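Local coordinates for 39 kDa initiator binding protein (Trichomonas vaginalis, PDB 1Q87) that probably binds, as a whole protein, the initiator (Inr) element of core promoters in a primitive eukaryote, the chain here being its C-terminal domain, at residues A[41-46]-A[93-98]; A[54-59]-A[86-91]; A[105-110]-A[174-179]; A[152-157]-A[168-173]. All coordinates share one frame; numbering follows the deposited sequence.

In the fold
Contacts 1 and 4 are buried, contact 3 partly so, and contact 2 lies at the surface. Contacts 1 and 2 gather round the two-stranded sheet of 53-55 and 92-94 and touch each other: Trp43 of the first packs on Leu59 of the second. Contacts 3 and 4 both draw on the chain around strand 165-171, and Pro107 CG meets Pro173 O between them. The chemistry follows the place. Contact 1 is largely apolar, an indole against a helix start; contact 2 is an arginine among backbone carbonyls; contact 3 combines proline packing on backbone with one amide-to-hydroxyl hydrogen bond; contact 4 combines three hydrogen bonds with a sulfur-aromatic contact in the five-stranded sheet.

Contact 1 of 4, residues A[41-46]-A[93-98]; sequences EIWFRL and KSKADL
With its CG anti to the backbone N (chi1 171°), Trp43 swings its indole out of helix 29-47 and across the start of helix 95-105; Lys95, whose chi1 is -153°, brings its CG over the same ring. Lys95 CG stands 4.0 Å from the centroid of the five-membered ring, 27° off its normal, a CH-pi contact. Farther along that face, the six-membered ring lies on backbone, with Trp43 CZ3 3.6 Å from Ser94 C. Tryptophan suits this place because its broad face can cover both an aliphatic stem and a peptide, while its NE1 is bonded to the carbonyl of Asp51. Leu98 approaches the ring at its edge through CG. Its CD1 touches Ile42 CG2 at 3.7 Å and lies 4.0 Å from Trp43 CB, one methyl packing on both residues. Ser94 is the N-cap of helix 95-105. The arrangement is that of an aromatic side chain of one helix covering the strand-to-helix junction of another, as helix 29-47 packs on the start of helix 95-105.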
loop_
_atom_site.group_PDB
_atom_site.type_symbol
_atom_site.label_atom_id
_atom_site.label_comp_id
_atom_site.label_asym_id
_atom_site.label_seq_id
_atom_site.Cartn_x
_atom_site.Cartn_y
_atom_site.Cartn_z
ATOM N N GLU A 41 12.294 -1.006 -14.166
ATOM C CA GLU A 41 13.601 -0.537 -13.718
ATOM C C GLU A 41 14.048 -1.155 -12.379
ATOM O O GLU A 41 15.156 -1.712 -12.256
ATOM C CB GLU A 41 13.595 0.991 -13.571
ATOM C CG GLU A 41 14.840 1.553 -12.874
ATOM C CD GLU A 41 14.660 3.005 -12.394
ATOM O OE1 GLU A 41 14.051 3.810 -13.128
ATOM O OE2 GLU A 41 15.145 3.341 -11.284
ATOM N N ILE A 42 13.191 -1.072 -11.371
ATOM C CA ILE A 42 13.563 -1.578 -10.054
ATOM C C ILE A 42 13.737 -3.091 -9.997
ATOM O O ILE A 42 14.603 -3.607 -9.272
ATOM C CB ILE A 42 12.544 -1.099 -9.014
ATOM C CG1 ILE A 42 12.571 0.440 -8.961
ATOM C CG2 ILE A 42 12.804 -1.733 -7.684
ATOM C CD1 ILE A 42 11.606 1.026 -7.954
ATOM N N TRP A 43 12.924 -3.806 -10.772
ATOM C CA TRP A 43 13.000 -5.257 -10.801
ATOM C C TRP A 43 14.364 -5.656 -11.382
ATOM O O TRP A 43 15.047 -6.541 -10.856
ATOM C CB TRP A 43 11.871 -5.823 -11.671
ATOM C CG TRP A 43 12.014 -7.289 -11.910
ATOM C CD1 TRP A 43 12.459 -7.885 -13.057
ATOM C CD2 TRP A 43 11.802 -8.345 -10.962
ATOM N NE1 TRP A 43 12.542 -9.254 -12.879
ATOM C CE2 TRP A 43 12.145 -9.563 -11.603
ATOM C CE3 TRP A 43 11.347 -8.386 -9.636
ATOM C CZ2 TRP A 43 12.055 -10.805 -10.969
ATOM C CZ3 TRP A 43 11.253 -9.619 -8.997
ATOM C CH2 TRP A 43 11.605 -10.817 -9.667
ATOM N N PHE A 44 14.730 -4.975 -12.470
ATOM C CA PHE A 44 15.963 -5.203 -13.169
ATOM C C PHE A 44 17.155 -4.881 -12.287
ATOM O O PHE A 44 18.077 -5.663 -12.233
ATOM C CB PHE A 44 16.014 -4.386 -14.462
ATOM C CG PHE A 44 17.248 -4.655 -15.299
ATOM C CD1 PHE A 44 17.547 -5.950 -15.723
ATOM C CD2 PHE A 44 18.106 -3.618 -15.661
ATOM C CE1 PHE A 44 18.674 -6.203 -16.491
ATOM C CE2 PHE A 44 19.229 -3.858 -16.427
ATOM C CZ PHE A 44 19.518 -5.158 -16.846
ATOM N N ARG A 45 17.132 -3.744 -11.595
ATOM C CA ARG A 45 18.218 -3.386 -10.692
ATOM C C ARG A 45 18.318 -4.377 -9.533
ATOM O O ARG A 45 19.384 -4.568 -8.968
ATOM C CB ARG A 45 17.999 -1.986 -10.122
ATOM C CG ARG A 45 17.823 -0.917 -11.188
ATOM C CD ARG A 45 17.082 0.299 -10.641
ATOM N NE ARG A 45 17.780 0.842 -9.493
ATOM C CZ ARG A 45 18.969 1.419 -9.571
ATOM N NH1 ARG A 45 19.571 1.529 -10.750
ATOM N NH2 ARG A 45 19.562 1.868 -8.474
ATOM N N LEU A 46 17.213 -5.022 -9.180
ATOM C CA LEU A 46 17.241 -5.963 -8.069
ATOM C C LEU A 46 17.611 -7.404 -8.450
ATOM O O LEU A 46 18.153 -8.154 -7.643
ATOM C CB LEU A 46 15.872 -5.967 -7.359
ATOM C CG LEU A 46 15.361 -4.796 -6.497
ATOM C CD1 LEU A 46 14.062 -5.175 -5.752
ATOM C CD2 LEU A 46 16.404 -4.475 -5.463
ATOM N N LYS A 93 9.376 -15.280 -6.177
ATOM C CA LYS A 93 8.641 -14.065 -6.497
ATOM C C LYS A 93 8.923 -13.616 -7.894
ATOM O O LYS A 93 9.938 -14.005 -8.474
ATOM C CB LYS A 93 9.000 -12.944 -5.483
ATOM C CG LYS A 93 7.952 -12.725 -4.344
ATOM C CD LYS A 93 7.470 -13.989 -3.643
ATOM C CE LYS A 93 6.721 -13.744 -2.325
ATOM N NZ LYS A 93 5.215 -13.521 -2.408
ATOM N N SER A 94 8.027 -12.801 -8.447
ATOM C CA SER A 94 8.228 -12.323 -9.797
ATOM C C SER A 94 7.984 -10.828 -9.888
ATOM O O SER A 94 7.656 -10.181 -8.888
ATOM C CB SER A 94 7.316 -13.078 -10.782
ATOM O OG SER A 94 6.009 -12.534 -10.828
ATOM N N LYS A 95 8.134 -10.284 -11.091
ATOM C CA LYS A 95 7.961 -8.869 -11.284
ATOM C C LYS A 95 6.572 -8.493 -10.766
ATOM O O LYS A 95 6.436 -7.549 -10.014
ATOM C CB LYS A 95 8.104 -8.479 -12.774
ATOM C CG LYS A 95 8.587 -7.024 -12.967
ATOM C CD LYS A 95 8.390 -6.409 -14.378
ATOM C CE LYS A 95 8.633 -7.392 -15.517
ATOM N NZ LYS A 95 7.386 -8.194 -15.787
ATOM N N ALA A 96 5.547 -9.246 -11.149
ATOM C CA ALA A 96 4.203 -8.929 -10.703
ATOM C C ALA A 96 4.132 -8.776 -9.175
ATOM O O ALA A 96 3.295 -8.028 -8.686
ATOM C CB ALA A 96 3.209 -9.984 -11.180
ATOM N N ASP A 97 4.985 -9.465 -8.423
ATOM C CA ASP A 97 4.965 -9.299 -6.947
ATOM C C ASP A 97 5.517 -7.907 -6.573
ATOM O O ASP A 97 4.966 -7.230 -5.688
ATOM C CB ASP A 97 5.790 -10.388 -6.280
ATOM C CG ASP A 97 5.220 -11.783 -6.551
ATOM O OD1 ASP A 97 4.067 -12.037 -6.135
ATOM O OD2 ASP A 97 5.898 -12.622 -7.190
ATOM N N LEU A 98 6.581 -7.472 -7.261
ATOM C CA LEU A 98 7.152 -6.156 -7.014
ATOM C C LEU A 98 6.094 -5.124 -7.416
ATOM O O LEU A 98 5.881 -4.141 -6.706
ATOM C CB LEU A 98 8.418 -5.933 -7.847
ATOM C CG LEU A 98 9.721 -5.276 -7.320
ATOM C CD1 LEU A 98 10.238 -4.289 -8.336
ATOM C CD2 LEU A 98 9.533 -4.576 -6.021
#

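Contact 2 of 4, residues A[54-59]-A[86-91]; sequences VMRDFL and APQEEQ
Arg56 crosses to the carbonyls of Gln91 and Glu90 at a strand-to-helix junction, where strand 53-55 turns into helix 56-67 and meets the loop before strand 92-94. Its backbone N donates to Gln91 O at 2.8 Å with an N-H...O angle of 155°. This bond pairs an amide of the first helical turn, just after the N-cap Met55, with a carbonyl from the loop.

The side chain of Arg56 then runs extended from CG to NE along that loop, and its CD comes to 3.1 Å from Glu90 O. The guanidinium ends over the loop, with Gln88 CA 3.6 Å above its plane and toward the rim. Arginine fits because a long aliphatic stem can lie along the backbone while the charged end reaches past it: NH2 is bonded to the carbonyls of Ser82 and Met85 near the end of helix 74-84.

Farther out, the peptide before Pro87 is cis, which probably helps the loop to bend, and Glu90 is salt-bridged to Lys93 on the following strand. Met55, its chain bent at chi2 and chi3, brings SD to 3.8 Å from Gln91 O.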
loop_
_atom_site.group_PDB
_atom_site.type_symbol
_atom_site.label_atom_id
_atom_site.label_comp_id
_atom_site.label_asym_id
_atom_site.label_seq_id
_atom_site.Cartn_x
_atom_site.Cartn_y
_atom_site.Cartn_z
ATOM N N VAL A 54 12.720 -15.234 -8.948
ATOM C CA VAL A 54 13.903 -15.385 -8.088
ATOM C C VAL A 54 13.439 -15.979 -6.762
ATOM O O VAL A 54 12.252 -15.901 -6.425
ATOM C CB VAL A 54 14.606 -14.018 -7.820
ATOM C CG1 VAL A 54 15.067 -13.426 -9.118
ATOM C CG2 VAL A 54 13.643 -13.025 -7.121
ATOM N N MET A 55 14.343 -16.599 -6.015
ATOM C CA MET A 55 13.947 -17.183 -4.735
ATOM C C MET A 55 13.374 -16.069 -3.881
ATOM O O MET A 55 13.818 -14.915 -3.970
ATOM C CB MET A 55 15.142 -17.821 -4.009
ATOM C CG MET A 55 15.658 -19.131 -4.618
ATOM S SD MET A 55 14.357 -20.373 -4.769
ATOM C CE MET A 55 13.782 -20.005 -6.424
ATOM N N ARG A 56 12.411 -16.425 -3.038
ATOM C CA ARG A 56 11.738 -15.470 -2.187
ATOM C C ARG A 56 12.686 -14.620 -1.357
ATOM O O ARG A 56 12.587 -13.399 -1.355
ATOM C CB ARG A 56 10.759 -16.187 -1.259
ATOM C CG ARG A 56 9.826 -15.219 -0.555
ATOM C CD ARG A 56 8.969 -15.931 0.416
ATOM N NE ARG A 56 7.882 -15.071 0.871
ATOM C CZ ARG A 56 7.894 -14.398 2.010
ATOM N NH1 ARG A 56 8.950 -14.503 2.807
ATOM N NH2 ARG A 56 6.854 -13.623 2.336
ATOM N N ASP A 57 13.599 -15.276 -0.658
ATOM C CA ASP A 57 14.553 -14.590 0.196
ATOM C C ASP A 57 15.473 -13.624 -0.524
ATOM O O ASP A 57 15.792 -12.564 0.003
ATOM C CB ASP A 57 15.375 -15.607 0.973
ATOM C CG ASP A 57 14.607 -16.190 2.144
ATOM O OD1 ASP A 57 15.095 -17.182 2.726
ATOM O OD2 ASP A 57 13.516 -15.655 2.479
ATOM N N PHE A 58 15.902 -13.990 -1.724
ATOM C CA PHE A 58 16.773 -13.136 -2.498
ATOM C C PHE A 58 16.111 -11.795 -2.880
ATOM O O PHE A 58 16.762 -10.742 -2.818
ATOM C CB PHE A 58 17.223 -13.902 -3.737
ATOM C CG PHE A 58 18.054 -13.096 -4.688
ATOM C CD1 PHE A 58 17.459 -12.361 -5.709
ATOM C CD2 PHE A 58 19.425 -13.088 -4.580
ATOM C CE1 PHE A 58 18.223 -11.628 -6.618
ATOM C CE2 PHE A 58 20.185 -12.361 -5.476
ATOM C CZ PHE A 58 19.581 -11.632 -6.501
ATOM N N LEU A 59 14.827 -11.842 -3.254
ATOM C CA LEU A 59 14.096 -10.649 -3.650
ATOM C C LEU A 59 13.894 -9.713 -2.479
ATOM O O LEU A 59 14.132 -8.510 -2.574
ATOM C CB LEU A 59 12.724 -10.997 -4.213
ATOM C CG LEU A 59 11.969 -9.717 -4.554
ATOM C CD1 LEU A 59 12.622 -9.137 -5.771
ATOM C CD2 LEU A 59 10.501 -9.943 -4.814
ATOM N N ALA A 86 2.853 -11.605 1.191
ATOM C CA ALA A 86 2.280 -12.923 1.424
ATOM C C ALA A 86 2.074 -13.542 0.034
ATOM O O ALA A 86 2.014 -12.819 -0.977
ATOM C CB ALA A 86 0.956 -12.809 2.146
ATOM N N PRO A 87 1.979 -14.885 -0.040
ATOM C CA PRO A 87 2.053 -15.783 1.121
ATOM C C PRO A 87 3.499 -16.065 1.515
ATOM O O PRO A 87 4.417 -15.963 0.684
ATOM C CB PRO A 87 1.341 -17.055 0.633
ATOM C CG PRO A 87 0.497 -16.579 -0.528
ATOM C CD PRO A 87 1.433 -15.606 -1.200
ATOM N N GLN A 88 3.689 -16.406 2.785
ATOM C CA GLN A 88 5.017 -16.738 3.288
ATOM C C GLN A 88 5.468 -18.077 2.693
ATOM O O GLN A 88 6.633 -18.266 2.346
ATOM C CB GLN A 88 4.997 -16.869 4.815
ATOM C CG GLN A 88 4.335 -15.725 5.523
ATOM C CD GLN A 88 4.856 -14.423 5.025
ATOM O OE1 GLN A 88 6.063 -14.190 5.048
ATOM N NE2 GLN A 88 3.956 -13.558 4.549
ATOM N N GLU A 89 4.522 -19.002 2.588
ATOM C CA GLU A 89 4.781 -20.347 2.079
ATOM C C GLU A 89 5.411 -20.415 0.684
ATOM O O GLU A 89 6.240 -21.290 0.426
ATOM C CB GLU A 89 3.487 -21.174 2.114
ATOM C CG GLU A 89 2.214 -20.372 2.422
ATOM C CD GLU A 89 2.197 -19.783 3.833
ATOM O OE1 GLU A 89 1.977 -18.557 3.954
ATOM O OE2 GLU A 89 2.393 -20.537 4.818
ATOM N N GLU A 90 5.024 -19.512 -0.219
ATOM C CA GLU A 90 5.604 -19.496 -1.562
ATOM C C GLU A 90 7.133 -19.279 -1.534
ATOM O O GLU A 90 7.659 -18.460 -0.780
ATOM C CB GLU A 90 4.930 -18.415 -2.396
ATOM C CG GLU A 90 5.629 -18.141 -3.700
ATOM C CD GLU A 90 4.822 -17.222 -4.588
ATOM O OE1 GLU A 90 4.511 -16.084 -4.151
ATOM O OE2 GLU A 90 4.497 -17.646 -5.722
ATOM N N GLN A 91 7.830 -19.998 -2.396
ATOM C CA GLN A 91 9.279 -19.974 -2.460
ATOM C C GLN A 91 9.907 -19.018 -3.444
ATOM O O GLN A 91 11.137 -18.861 -3.450
ATOM C CB GLN A 91 9.791 -21.375 -2.801
ATOM C CG GLN A 91 9.318 -22.472 -1.862
ATOM C CD GLN A 91 10.104 -23.751 -2.049
ATOM O OE1 GLN A 91 11.330 -23.769 -1.889
ATOM N NE2 GLN A 91 9.410 -24.827 -2.392
#

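Contact 3 of 4, residues A[105-110]-A[174-179]; sequences FGPYET and LIEATG
Thr110 and Ala177 supply the hydrogen bond of this contact: Ala177 N donates to Thr110 OG1 at 2.7 Å, nearly straight at 171°. With chi1 at 55°, OG1 sits between the backbone N and the carbonyl carbon of Thr110, a placement that points it at Ala177 N. Threonine is apt here, since OG1 accepts the N-H of Ala177 while CG2 packs beside Glu176. The bonded amide lies inside a type I turn from Glu176 to Gly179, closed by Gly179 N to Glu176 O, so the hydroxyl grips a chain that is already folded back.

Packing makes up the rest. Pro107, preceded by a cis peptide, lays the edge of its ring against backbone: CG is 3.4 Å from Leu174 C and CD 3.0 Å from Ile175 O. A proline has no amide proton to satisfy, and its compact ring presents only carbon to the peptides. Ala177 CB lies 3.5 Å from Thr110 OG1, a small group that lets the two chains come close. Glu176, extended beyond CG, crosses Thr110 at about a right angle, its OE1 3.8 Å from Thr110 CG2.

Lys114 of helix 111-123 is bonded to both Gly106 O and Ile175 O, bridging the two loops from the side of that helix. The contact thus joins the connection between helices 95-105 and 111-123 to the one between strands 165-171 and 182-183.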
loop_
_atom_site.group_PDB
_atom_site.type_symbol
_atom_site.label_atom_id
_atom_site.label_comp_id
_atom_site.label_asym_id
_atom_site.label_seq_id
_atom_site.Cartn_x
_atom_site.Cartn_y
_atom_site.Cartn_z
ATOM N N PHE A 105 2.407 0.500 -1.616
ATOM C CA PHE A 105 3.147 1.497 -0.845
ATOM C C PHE A 105 4.249 2.331 -1.513
ATOM O O PHE A 105 5.009 2.977 -0.816
ATOM C CB PHE A 105 3.742 0.829 0.357
ATOM C CG PHE A 105 2.753 0.119 1.211
ATOM C CD1 PHE A 105 1.819 0.830 1.989
ATOM C CD2 PHE A 105 2.798 -1.263 1.313
ATOM C CE1 PHE A 105 0.948 0.152 2.856
ATOM C CE2 PHE A 105 1.933 -1.963 2.180
ATOM C CZ PHE A 105 1.012 -1.267 2.949
ATOM N N GLY A 106 4.351 2.315 -2.839
ATOM C CA GLY A 106 5.355 3.124 -3.501
ATOM C C GLY A 106 4.919 4.595 -3.584
ATOM O O GLY A 106 3.801 4.931 -3.174
ATOM N N PRO A 107 5.763 5.486 -4.142
ATOM C CA PRO A 107 7.097 5.149 -4.694
ATOM C C PRO A 107 8.090 4.623 -3.675
ATOM O O PRO A 107 7.896 4.738 -2.451
ATOM C CB PRO A 107 7.591 6.458 -5.330
ATOM C CG PRO A 107 6.428 7.450 -5.194
ATOM C CD PRO A 107 5.602 6.945 -4.030
ATOM N N TYR A 108 9.169 4.022 -4.181
ATOM C CA TYR A 108 10.166 3.454 -3.280
ATOM C C TYR A 108 10.855 4.521 -2.379
ATOM O O TYR A 108 11.203 4.222 -1.253
ATOM C CB TYR A 108 11.179 2.650 -4.090
ATOM C CG TYR A 108 12.435 3.407 -4.449
ATOM C CD1 TYR A 108 13.512 3.453 -3.562
ATOM C CD2 TYR A 108 12.545 4.062 -5.667
ATOM C CE1 TYR A 108 14.667 4.128 -3.874
ATOM C CE2 TYR A 108 13.690 4.743 -6.002
ATOM C CZ TYR A 108 14.753 4.776 -5.094
ATOM O OH TYR A 108 15.885 5.489 -5.383
ATOM N N GLU A 109 11.024 5.754 -2.863
ATOM C CA GLU A 109 11.640 6.793 -2.022
ATOM C C GLU A 109 11.014 6.896 -0.647
ATOM O O GLU A 109 11.704 7.200 0.309
ATOM C CB GLU A 109 11.552 8.190 -2.638
ATOM C CG GLU A 109 12.451 8.410 -3.850
ATOM C CD GLU A 109 11.939 7.690 -5.098
ATOM O OE1 GLU A 109 10.880 7.016 -5.019
ATOM O OE2 GLU A 109 12.590 7.808 -6.165
ATOM N N THR A 110 9.706 6.687 -0.528
ATOM C CA THR A 110 9.120 6.788 0.807
ATOM C C THR A 110 8.306 5.552 1.214
ATOM O O THR A 110 7.462 5.600 2.114
ATOM C CB THR A 110 8.275 8.112 0.918
ATOM O OG1 THR A 110 7.294 8.161 -0.121
ATOM C CG2 THR A 110 9.231 9.363 0.753
ATOM N N LEU A 174 2.980 6.974 -7.627
ATOM C CA LEU A 174 4.032 7.888 -8.085
ATOM C C LEU A 174 4.229 9.087 -7.137
ATOM O O LEU A 174 5.100 9.923 -7.363
ATOM C CB LEU A 174 3.723 8.419 -9.488
ATOM C CG LEU A 174 3.412 7.385 -10.570
ATOM C CD1 LEU A 174 3.039 8.063 -11.915
ATOM C CD2 LEU A 174 4.622 6.498 -10.715
ATOM N N ILE A 175 3.452 9.149 -6.057
ATOM C CA ILE A 175 3.542 10.275 -5.151
ATOM C C ILE A 175 4.163 9.943 -3.822
ATOM O O ILE A 175 3.657 9.089 -3.072
ATOM C CB ILE A 175 2.160 10.918 -4.910
ATOM C CG1 ILE A 175 1.547 11.352 -6.245
ATOM C CG2 ILE A 175 2.282 12.091 -3.914
ATOM C CD1 ILE A 175 2.375 12.334 -7.040
ATOM N N GLU A 176 5.260 10.647 -3.527
ATOM C CA GLU A 176 5.983 10.428 -2.288
ATOM C C GLU A 176 5.101 10.738 -1.102
ATOM O O GLU A 176 4.180 11.534 -1.164
ATOM C CB GLU A 176 7.243 11.282 -2.241
ATOM C CG GLU A 176 8.293 10.851 -3.246
ATOM C CD GLU A 176 9.590 11.633 -3.116
ATOM O OE1 GLU A 176 10.031 11.869 -1.960
ATOM O OE2 GLU A 176 10.173 11.996 -4.164
ATOM N N ALA A 177 5.367 10.082 -0.002
ATOM C CA ALA A 177 4.554 10.325 1.162
ATOM C C ALA A 177 4.495 11.812 1.574
ATOM O O ALA A 177 3.679 12.198 2.418
ATOM C CB ALA A 177 5.051 9.468 2.290
ATOM N N THR A 178 5.327 12.637 0.946
ATOM C CA THR A 178 5.374 14.058 1.258
ATOM C C THR A 178 4.166 14.765 0.662
ATOM O O THR A 178 3.694 15.762 1.215
ATOM C CB THR A 178 6.698 14.742 0.750
ATOM O OG1 THR A 178 6.717 14.795 -0.675
ATOM C CG2 THR A 178 7.904 13.982 1.219
ATOM N N GLY A 179 3.649 14.240 -0.444
ATOM C CA GLY A 179 2.479 14.837 -1.074
ATOM C C GLY A 179 1.122 14.194 -0.765
ATOM O O GLY A 179 0.939 13.465 0.231
#

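Contact 4 of 4, residues A[152-157]-A[168-173]; sequences QNEPNC and KIWNKP
The five-stranded antiparallel sheet has one of its strand starts here, where a type I turn from Glu154 to Cys157 leads into strand 157-162 beside strand 165-171. Cys157 and Trp170 form a non-hydrogen-bonded antiparallel pair, and their side chains share one face of the sheet. Cys157 SG sits over the indole, 3.9 Å from the centroid of its five-membered ring and 30° off the normal; a small polarisable sulfur suits so close a pairing. On the same strand as Trp170, Lys168 lays its methylenes beside that sulfur.

At the ring's edge, Trp170 NE1 donates to Glu154 OE1 at 3.0 Å, meeting the oxygen on its anti side and 32° out of the carboxylate plane. This bond helps to fix the rotation of the indole.

Asn156 takes the hydrogen-bonding role next to the pair. Asn156 O accepts Asn171 N at 2.7 Å. Asn171 in turn is held from helix 95-105, ND2 to Ala103 O. The side chain of Asn156 has two acceptors for its ND2. One is Gly25 O, outside the sheet; the other, reached with chi1 at 61°, is Asn171 O at 2.9 Å from ND2, nearly along the C=O axis.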
loop_
_atom_site.group_PDB
_atom_site.type_symbol
_atom_site.label_atom_id
_atom_site.label_comp_id
_atom_site.label_asym_id
_atom_site.label_seq_id
_atom_site.Cartn_x
_atom_site.Cartn_y
_atom_site.Cartn_z
ATOM N N GLN A 152 -6.180 -7.747 -5.208
ATOM C CA GLN A 152 -5.126 -8.402 -5.958
ATOM C C GLN A 152 -5.035 -7.965 -7.432
ATOM O O GLN A 152 -3.958 -7.989 -8.010
ATOM C CB GLN A 152 -5.273 -9.919 -5.877
ATOM C CG GLN A 152 -4.007 -10.597 -5.386
ATOM C CD GLN A 152 -3.614 -10.156 -3.982
ATOM O OE1 GLN A 152 -3.368 -8.974 -3.728
ATOM N NE2 GLN A 152 -3.555 -11.106 -3.066
ATOM N N ASN A 153 -6.139 -7.555 -8.043
ATOM C CA ASN A 153 -6.096 -7.122 -9.455
ATOM C C ASN A 153 -5.908 -5.642 -9.736
ATOM O O ASN A 153 -5.708 -5.262 -10.880
ATOM C CB ASN A 153 -7.359 -7.559 -10.184
ATOM C CG ASN A 153 -7.258 -8.954 -10.693
ATOM O OD1 ASN A 153 -6.739 -9.178 -11.786
ATOM N ND2 ASN A 153 -7.727 -9.919 -9.895
ATOM N N GLU A 154 -5.991 -4.819 -8.698
ATOM C CA GLU A 154 -5.818 -3.369 -8.773
ATOM C C GLU A 154 -5.087 -3.123 -7.430
ATOM O O GLU A 154 -5.626 -2.519 -6.496
ATOM C CB GLU A 154 -7.214 -2.737 -8.819
ATOM C CG GLU A 154 -7.279 -1.240 -9.128
ATOM C CD GLU A 154 -8.667 -0.832 -9.625
ATOM O OE1 GLU A 154 -9.030 0.353 -9.521
ATOM O OE2 GLU A 154 -9.399 -1.707 -10.130
ATOM N N PRO A 155 -3.832 -3.593 -7.340
ATOM C CA PRO A 155 -3.000 -3.492 -6.137
ATOM C C PRO A 155 -2.812 -2.193 -5.349
ATOM O O PRO A 155 -2.434 -2.291 -4.198
ATOM C CB PRO A 155 -1.679 -4.156 -6.544
ATOM C CG PRO A 155 -1.693 -4.201 -8.018
ATOM C CD PRO A 155 -3.009 -3.681 -8.544
ATOM N N ASN A 156 -3.079 -1.012 -5.923
ATOM C CA ASN A 156 -2.973 0.254 -5.181
ATOM C C ASN A 156 -4.337 0.579 -4.574
ATOM O O ASN A 156 -4.527 1.643 -3.984
ATOM C CB ASN A 156 -2.561 1.424 -6.100
ATOM C CG ASN A 156 -3.562 1.677 -7.216
ATOM O OD1 ASN A 156 -4.159 0.738 -7.756
ATOM N ND2 ASN A 156 -3.728 2.951 -7.602
ATOM N N CYS A 157 -5.293 -0.329 -4.709
ATOM C CA CYS A 157 -6.628 -0.075 -4.171
ATOM C C CYS A 157 -6.894 -0.854 -2.892
ATOM O O CYS A 157 -6.930 -2.086 -2.895
ATOM C CB CYS A 157 -7.710 -0.441 -5.212
ATOM S SG CYS A 157 -9.433 -0.236 -4.612
ATOM N N LYS A 168 -13.650 2.134 -1.040
ATOM C CA LYS A 168 -12.396 2.007 -1.747
ATOM C C LYS A 168 -11.528 3.265 -1.722
ATOM O O LYS A 168 -12.038 4.368 -1.853
ATOM C CB LYS A 168 -12.649 1.593 -3.186
ATOM C CG LYS A 168 -13.043 0.112 -3.317
ATOM C CD LYS A 168 -13.215 -0.288 -4.771
ATOM C CE LYS A 168 -13.850 -1.669 -4.904
ATOM N NZ LYS A 168 -14.171 -1.973 -6.325
ATOM N N ILE A 169 -10.215 3.107 -1.541
ATOM C CA ILE A 169 -9.315 4.267 -1.522
ATOM C C ILE A 169 -7.981 3.884 -2.176
ATOM O O ILE A 169 -7.400 2.842 -1.864
ATOM C CB ILE A 169 -9.142 4.771 -0.079
ATOM C CG1 ILE A 169 -8.229 5.976 -0.069
ATOM C CG2 ILE A 169 -8.763 3.643 0.832
ATOM C CD1 ILE A 169 -8.784 7.149 -0.889
ATOM N N TRP A 170 -7.507 4.726 -3.088
ATOM C CA TRP A 170 -6.298 4.413 -3.857
ATOM C C TRP A 170 -4.977 5.075 -3.518
ATOM O O TRP A 170 -4.881 6.324 -3.430
ATOM C CB TRP A 170 -6.552 4.671 -5.353
ATOM C CG TRP A 170 -7.590 3.743 -5.981
ATOM C CD1 TRP A 170 -7.342 2.678 -6.783
ATOM C CD2 TRP A 170 -9.025 3.818 -5.842
ATOM N NE1 TRP A 170 -8.523 2.082 -7.152
ATOM C CE2 TRP A 170 -9.570 2.761 -6.591
ATOM C CE3 TRP A 170 -9.897 4.678 -5.159
ATOM C CZ2 TRP A 170 -10.952 2.541 -6.692
ATOM C CZ3 TRP A 170 -11.259 4.463 -5.258
ATOM C CH2 TRP A 170 -11.775 3.402 -6.016
ATOM N N ASN A 171 -3.947 4.239 -3.352
ATOM C CA ASN A 171 -2.637 4.772 -3.105
ATOM C C ASN A 171 -2.192 5.207 -4.474
ATOM O O ASN A 171 -2.446 4.494 -5.441
ATOM C CB ASN A 171 -1.669 3.717 -2.599
ATOM C CG ASN A 171 -0.233 4.247 -2.544
ATOM O OD1 ASN A 171 0.033 5.254 -1.881
ATOM N ND2 ASN A 171 0.690 3.580 -3.240
ATOM N N LYS A 172 -1.594 6.399 -4.569
ATOM C CA LYS A 172 -1.060 6.890 -5.839
ATOM C C LYS A 172 0.441 6.491 -5.790
ATOM O O LYS A 172 1.253 7.158 -5.152
ATOM C CB LYS A 172 -1.200 8.402 -5.913
ATOM C CG LYS A 172 -2.611 8.907 -5.677
ATOM C CD LYS A 172 -3.485 8.666 -6.898
ATOM C CE LYS A 172 -3.160 9.653 -8.028
ATOM N NZ LYS A 172 -3.872 9.308 -9.304
ATOM N N PRO A 173 0.824 5.406 -6.478
ATOM C CA PRO A 173 2.215 4.927 -6.486
ATOM C C PRO A 173 3.315 5.849 -7.004
ATOM O O PRO A 173 4.469 5.538 -6.836
ATOM C CB PRO A 173 2.159 3.599 -7.275
ATOM C CG PRO A 173 0.715 3.440 -7.688
ATOM C CD PRO A 173 0.050 4.792 -7.556
#